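Local coordinates for plasmodesmata-located protein 8 (Arabidopsis thaliana, PDB 6GRF) that probably modulates cell-to-cell trafficking at plasmodesmata, as a plant membrane protein with a tandem DUF26 (Gnk2-like) extracellular region, at residues A[158-162]-A[163-167]; A[135-138]-A[139-143]; A[19-22]-A[23-27]. One frame throughout, in Å; residues are numbered along the deposited sequence. Where two conformers were deposited one is given.

Contact 1: A[158-162]-A[163-167]; sequences VSRSG and LVEGY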
# COMPACT_ATOMS: atom_id res chain seq x y z
N VAL A 158 -1.29 -14.83 4.22
CA VAL A 158 -0.11 -15.19 5.00
C VAL A 158 0.34 -16.56 4.48
O VAL A 158 -0.49 -17.45 4.34
CB VAL A 158 -0.43 -15.28 6.50
CG1 VAL A 158 0.70 -15.94 7.26
CG2 VAL A 158 -0.78 -13.93 7.10
N SER A 159 1.64 -16.69 4.18
CA SER A 159 2.17 -17.96 3.69
C SER A 159 3.48 -18.33 4.40
O SER A 159 4.24 -17.48 4.82
CB SER A 159 2.34 -17.91 2.21
OG SER A 159 2.59 -19.22 1.72
N ARG A 160 3.75 -19.64 4.49
CA ARG A 160 4.82 -20.18 5.32
C ARG A 160 5.26 -21.52 4.70
O ARG A 160 4.45 -22.31 4.26
CB ARG A 160 4.30 -20.29 6.76
CG ARG A 160 5.34 -20.63 7.82
CD ARG A 160 4.74 -20.74 9.22
NE ARG A 160 4.39 -19.47 9.86
CZ ARG A 160 3.22 -18.82 9.72
NH1 ARG A 160 2.28 -19.29 8.91
NH2 ARG A 160 2.98 -17.70 10.40
N SER A 161 6.57 -21.70 4.60
CA SER A 161 7.15 -22.96 4.18
C SER A 161 8.53 -23.04 4.82
O SER A 161 9.40 -22.23 4.50
CB SER A 161 7.23 -23.04 2.67
OG SER A 161 7.97 -24.17 2.24
N GLY A 162 8.70 -23.99 5.75
CA GLY A 162 9.87 -24.06 6.58
C GLY A 162 10.03 -22.78 7.39
O GLY A 162 9.07 -22.31 8.03
N LEU A 163 11.22 -22.18 7.31
CA LEU A 163 11.49 -20.96 8.05
C LEU A 163 11.24 -19.72 7.18
O LEU A 163 11.61 -18.62 7.57
CB LEU A 163 12.94 -21.01 8.56
CG LEU A 163 13.24 -22.08 9.61
CD1 LEU A 163 14.65 -21.91 10.17
CD2 LEU A 163 12.22 -22.05 10.73
N VAL A 164 10.60 -19.88 6.01
CA VAL A 164 10.28 -18.75 5.16
C VAL A 164 8.80 -18.38 5.32
O VAL A 164 7.94 -19.24 5.16
CB VAL A 164 10.61 -19.03 3.69
CG1 VAL A 164 10.34 -17.80 2.82
CG2 VAL A 164 12.05 -19.51 3.52
N GLU A 165 8.55 -17.09 5.60
CA GLU A 165 7.22 -16.52 5.80
C GLU A 165 7.02 -15.39 4.79
O GLU A 165 7.98 -14.72 4.42
CB GLU A 165 7.04 -15.94 7.21
CG GLU A 165 6.36 -16.86 8.21
CD GLU A 165 5.29 -16.20 9.06
OE1 GLU A 165 4.31 -15.68 8.48
OE2 GLU A 165 5.42 -16.21 10.30
N GLY A 166 5.77 -15.18 4.38
CA GLY A 166 5.39 -14.15 3.43
C GLY A 166 4.04 -13.53 3.76
O GLY A 166 3.23 -14.12 4.43
N TYR A 167 3.83 -12.31 3.25
CA TYR A 167 2.59 -11.57 3.40
C TYR A 167 2.37 -10.77 2.11
O TYR A 167 3.32 -10.17 1.58
CB TYR A 167 2.62 -10.67 4.63
CG TYR A 167 1.32 -9.96 4.90
CD1 TYR A 167 0.98 -8.80 4.21
CD2 TYR A 167 0.41 -10.47 5.81
CE1 TYR A 167 -0.23 -8.17 4.43
CE2 TYR A 167 -0.81 -9.84 6.03
CZ TYR A 167 -1.12 -8.68 5.35
OH TYR A 167 -2.31 -8.05 5.57

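Contact 2: A[135-138]-A[139-143]; sequences DYDF and FKRRD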
# COMPACT_ATOMS: atom_id res chain seq x y z
N ASP A 135 22.37 -22.21 0.00
CA ASP A 135 21.19 -22.71 0.68
C ASP A 135 20.04 -22.73 -0.34
O ASP A 135 19.15 -21.85 -0.35
CB ASP A 135 20.87 -21.90 1.94
CG ASP A 135 19.96 -22.68 2.96
OD1 ASP A 135 19.34 -23.63 2.56
OD2 ASP A 135 19.80 -22.16 4.09
N TYR A 136 20.10 -23.73 -1.21
CA TYR A 136 19.11 -23.96 -2.23
C TYR A 136 17.73 -24.12 -1.61
O TYR A 136 16.76 -23.69 -2.19
CB TYR A 136 19.44 -25.22 -3.04
CG TYR A 136 18.42 -25.55 -4.09
CD1 TYR A 136 18.41 -24.90 -5.31
CD2 TYR A 136 17.44 -26.50 -3.86
CE1 TYR A 136 17.47 -25.18 -6.29
CE2 TYR A 136 16.48 -26.80 -4.82
CZ TYR A 136 16.50 -26.14 -6.04
OH TYR A 136 15.57 -26.43 -7.00
N ASP A 137 17.67 -24.74 -0.42
CA ASP A 137 16.42 -25.03 0.25
C ASP A 137 15.68 -23.73 0.60
O ASP A 137 14.47 -23.65 0.45
CB ASP A 137 16.65 -25.88 1.50
CG ASP A 137 15.35 -26.30 2.17
OD1 ASP A 137 14.57 -27.04 1.53
OD2 ASP A 137 15.11 -25.84 3.31
N PHE A 138 16.42 -22.72 1.07
CA PHE A 138 15.84 -21.43 1.38
C PHE A 138 15.11 -20.86 0.16
O PHE A 138 14.00 -20.34 0.28
CB PHE A 138 16.91 -20.44 1.83
CG PHE A 138 16.34 -19.08 2.12
CD1 PHE A 138 15.62 -18.85 3.28
CD2 PHE A 138 16.47 -18.04 1.21
CE1 PHE A 138 15.08 -17.60 3.54
CE2 PHE A 138 15.92 -16.79 1.47
CZ PHE A 138 15.22 -16.58 2.63
N PHE A 139 15.75 -20.95 -1.01
CA PHE A 139 15.24 -20.34 -2.22
C PHE A 139 14.05 -21.13 -2.76
O PHE A 139 13.12 -20.55 -3.30
CB PHE A 139 16.39 -20.13 -3.21
CG PHE A 139 17.30 -19.02 -2.76
CD1 PHE A 139 16.81 -17.73 -2.60
CD2 PHE A 139 18.62 -19.27 -2.43
CE1 PHE A 139 17.63 -16.71 -2.14
CE2 PHE A 139 19.44 -18.25 -1.97
CZ PHE A 139 18.95 -16.97 -1.83
N LYS A 140 14.05 -22.45 -2.59
CA LYS A 140 12.93 -23.25 -3.01
C LYS A 140 11.71 -22.93 -2.14
O LYS A 140 10.58 -22.88 -2.63
CB LYS A 140 13.27 -24.75 -2.98
CG LYS A 140 12.20 -25.62 -3.61
CD LYS A 140 12.57 -27.10 -3.76
CE LYS A 140 11.87 -27.78 -4.92
NZ LYS A 140 10.44 -27.39 -5.05
N ARG A 141 11.94 -22.72 -0.84
CA ARG A 141 10.85 -22.42 0.10
C ARG A 141 10.32 -21.02 -0.19
O ARG A 141 9.13 -20.78 -0.13
CB ARG A 141 11.32 -22.52 1.55
CG ARG A 141 11.88 -23.88 1.95
CD ARG A 141 10.84 -24.85 2.46
NE ARG A 141 11.40 -26.08 3.02
CZ ARG A 141 10.67 -27.14 3.32
NH1 ARG A 141 9.35 -27.06 3.28
NH2 ARG A 141 11.25 -28.29 3.65
N ARG A 142 11.21 -20.09 -0.52
CA ARG A 142 10.80 -18.76 -0.90
C ARG A 142 9.90 -18.84 -2.13
O ARG A 142 8.84 -18.23 -2.14
CB ARG A 142 12.02 -17.87 -1.17
CG ARG A 142 11.68 -16.41 -1.43
CD ARG A 142 12.26 -15.95 -2.75
NE ARG A 142 13.56 -15.35 -2.58
CZ ARG A 142 14.38 -15.00 -3.55
NH1 ARG A 142 14.55 -15.76 -4.62
NH2 ARG A 142 15.04 -13.86 -3.44
N ASP A 143 10.33 -19.57 -3.16
CA ASP A 143 9.55 -19.79 -4.36
C ASP A 143 8.15 -20.32 -4.01
O ASP A 143 7.17 -19.82 -4.54
CB ASP A 143 10.24 -20.71 -5.35
CG ASP A 143 11.24 -19.99 -6.25
OD1 ASP A 143 11.31 -18.74 -6.14
OD2 ASP A 143 11.94 -20.67 -7.03

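Contact 3: A[19-22]-A[23-27]; sequences TPNT and PFESN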
# COMPACT_ATOMS: atom_id res chain seq x y z
N THR A 19 -2.75 25.85 -3.72
CA THR A 19 -2.63 27.05 -2.92
C THR A 19 -3.73 27.04 -1.85
O THR A 19 -4.81 26.49 -2.07
CB THR A 19 -2.65 28.30 -3.81
OG1 THR A 19 -3.97 28.43 -4.36
CG2 THR A 19 -1.65 28.23 -4.94
N PRO A 20 -3.48 27.64 -0.67
CA PRO A 20 -4.52 27.79 0.36
C PRO A 20 -5.79 28.49 -0.15
O PRO A 20 -5.71 29.26 -1.10
CB PRO A 20 -3.86 28.70 1.42
CG PRO A 20 -2.37 28.50 1.22
CD PRO A 20 -2.20 28.22 -0.26
N ASN A 21 -6.94 28.20 0.48
CA ASN A 21 -8.23 28.87 0.21
C ASN A 21 -8.66 28.66 -1.24
O ASN A 21 -9.10 29.60 -1.92
CB ASN A 21 -8.17 30.37 0.53
CG ASN A 21 -7.63 30.64 1.91
OD1 ASN A 21 -7.67 29.75 2.77
ND2 ASN A 21 -7.10 31.83 2.13
N THR A 22 -8.53 27.42 -1.70
CA THR A 22 -9.06 27.00 -2.98
C THR A 22 -10.06 25.87 -2.74
O THR A 22 -10.02 25.21 -1.70
CB THR A 22 -7.93 26.59 -3.93
OG1 THR A 22 -7.14 25.57 -3.30
CG2 THR A 22 -7.06 27.76 -4.32
N PRO A 23 -11.02 25.66 -3.65
CA PRO A 23 -11.90 24.49 -3.59
C PRO A 23 -11.17 23.15 -3.42
O PRO A 23 -11.67 22.29 -2.70
CB PRO A 23 -12.63 24.55 -4.94
CG PRO A 23 -12.70 26.03 -5.24
CD PRO A 23 -11.39 26.58 -4.74
N PHE A 24 -10.00 22.99 -4.04
CA PHE A 24 -9.26 21.76 -3.89
C PHE A 24 -8.84 21.56 -2.42
O PHE A 24 -8.95 20.44 -1.91
CB PHE A 24 -8.05 21.67 -4.81
CG PHE A 24 -7.31 20.37 -4.62
CD1 PHE A 24 -6.27 20.28 -3.70
CD2 PHE A 24 -7.71 19.22 -5.28
CE1 PHE A 24 -5.62 19.07 -3.49
CE2 PHE A 24 -7.05 18.02 -5.08
CZ PHE A 24 -6.01 17.94 -4.18
N GLU A 25 -8.35 22.61 -1.75
CA GLU A 25 -7.96 22.49 -0.34
C GLU A 25 -9.17 21.99 0.46
O GLU A 25 -9.03 21.08 1.29
CB GLU A 25 -7.43 23.80 0.23
CG GLU A 25 -6.89 23.66 1.65
CD GLU A 25 -6.22 24.88 2.27
OE1 GLU A 25 -6.70 26.00 2.03
OE2 GLU A 25 -5.22 24.71 3.01
N SER A 26 -10.34 22.58 0.23
CA SER A 26 -11.60 22.20 0.89
C SER A 26 -11.94 20.74 0.62
O SER A 26 -12.36 20.01 1.51
CB SER A 26 -12.74 23.08 0.45
OG SER A 26 -12.53 24.42 0.88
N ASN A 27 -11.78 20.34 -0.64
CA ASN A 27 -12.15 19.00 -1.10
C ASN A 27 -11.23 17.96 -0.45
O ASN A 27 -11.68 16.88 -0.05
CB ASN A 27 -12.17 18.93 -2.63
CG ASN A 27 -13.36 19.65 -3.24
OD1 ASN A 27 -14.33 19.95 -2.55
ND2 ASN A 27 -13.31 19.91 -4.54

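Contact 1: A[158-162]-A[163-167]
Ser-159 and Gly-166 form a hydrogen-bonded antiparallel pair, Gly-166 N donating to Ser-159 O at 2.8 Å, in a tight beta hairpin whose strand segments run at 166° to each other. A type II' turn from Ser-161 to Val-164 closes it. Gly-162 takes the turn's positive-phi corner, and Ser-161 N reaches Val-164 O at 2.9 Å while Val-164 N bonds back to Ser-161 O. The hairpin forms one edge of the five-stranded antiparallel sheet of the second Gnk2-homologous region, with strand 156-161 outermost.

On the face carrying Val-158, Arg-160, Glu-165 and Tyr-167, the non-hydrogen-bonded pair Arg-160 and Glu-165 lie alongside, pointing the same way. The arginine runs out straight until it bends at chi3 (-75°), which turns the guanidinium across toward the glutamate, with Glu-165 CD above one of its faces. Arg-160 NH2 and Glu-165 OE2 make a salt bridge of 2.9 Å, tentative because a second conformer of Glu-165 exists. Ser-159, Ser-161 and Val-164 turn to the other face, against helix 136-149, where Ser-159 OG is hydrogen-bonded to Asp-148. Next to the salt-bridged pair, Val-158 points CG2 obliquely at the buried Tyr-167 ring, touching CD2 at 3.9 Å.

Contact 2: A[135-138]-A[139-143]
Residues 136 to 143 form the first turns of helix 136-149, with Asp-135 just before it, and the backbone across the two segments is regular: Lys-140 N bonds to Tyr-136 O at 3.0 Å, Arg-141 N to Asp-137 O, and Arg-142 N to Phe-138 O at 2.9 Å. Asp-135 is the N-cap. Its OD1 takes a weak capping bond from Phe-138 N, while its OD2 is hydrogen-bonded to the OH of Tyr-216, the last modelled residue.

Two neighbouring phenylalanines make the main side-chain contact. Phe-138 directs its edge at the face of Phe-139, a T-shaped pair with centroids 5.2 Å apart and planes at 82°; Phe-138 CD2 sits above the Phe-139 ring near its rim, 3.8 Å from CE1. Differing first torsions bring the rings together: CG is trans to the backbone N in Phe-138 (chi1 178°) but lies beside it in Phe-139 (chi1 -72°). Phe-139 sets its CD1 over one face of the Arg-142 guanidinium, near the rim, the ring standing steeply to that plane, and Arg-142 NH2 goes on to Gly-195 O and Tyr-211 OH. Phe-138 continues inward to Tyr-216 and to Val-164 of the sheet.

On another side of the helix Asp-137 and Arg-141, one turn apart, form a long salt bridge, OD1 to NE at 3.6 Å, with the carboxylate nearly perpendicular to the guanidinium. Such length and mismatched planes suggest a mainly electrostatic attraction and not a firm two-pronged bond. The positive end of the helix dipole would be expected to favour acidic groups such as Asp-135 and Asp-137 here.

Contact 3: A[19-22]-A[23-27]
The Glu-25 carboxylate and the Asn-21 amide lie side by side and point the same way, their planes 42° apart, so neither stacks squarely on the other; OD1 of Asn-21 comes no nearer than 3.9 Å to OE1 of Glu-25. The carboxylate is held instead by the backbone of the incoming loop. Asn-21 N donates to Glu-25 OE1 at 2.7 Å, a nearly straight bond (165° at the hydrogen) that meets the oxygen almost along its C-O direction, and Pro-20 CA packs 3.3 Å from the same oxygen. Glu-25 gets there with an extended chain, its CG trans to the backbone N (chi1 -174°). The other flat group, the ring of buried Phe-24, leads away from residues 19-22 to an edge-to-face pair with Tyr-96, and also meets the ring of Tyr-18.

Thr-22 is the N-cap residue. Its OG1 donates back to Thr-19 O at 2.8 Å, tying the turn together, while its carbonyl oxygen accepts from Ser-26 N at 3.3 Å in the carbonyl plane and so begins the helical bonding. Pro-23 follows in the first turn, where the lack of an amide hydrogen costs nothing, and its CD packs 3.6 Å from Thr-22 CB. Asn-21, with positive phi and psi, takes a left-handed backbone conformation where the loop bends into the helix.

The arrangement is a helix N-terminus with a threonine N-cap, a proline next and a glutamate at the third helical position. It recalls a capping box without being one: the glutamate accepts from the residue before the cap, and the threonine hydroxyl bonds back into the loop.

In the fold
Contacts 1 and 2 belong to one packing unit of the second Gnk2-homologous region: their centres are 11 Å apart, and helix 136-149 lies against the hairpin that follows it in the chain. Val-164 CG2 of contact 1 touches Phe-138 CE1 of contact 2 at 3.6 Å, and Ser-161 OG has a weak hydrogen bond to Arg-141 NH1. Contact 3 starts helix 23-39 in the first Gnk2-homologous region, whose five-stranded sheet has the same strand order. It sits across the chain's centre, about 46 Å from contact 1 and 52 Å from contact 2 between centres. The Pro-23 side chain is about 12 Å from a bound N-acetylglucosamine.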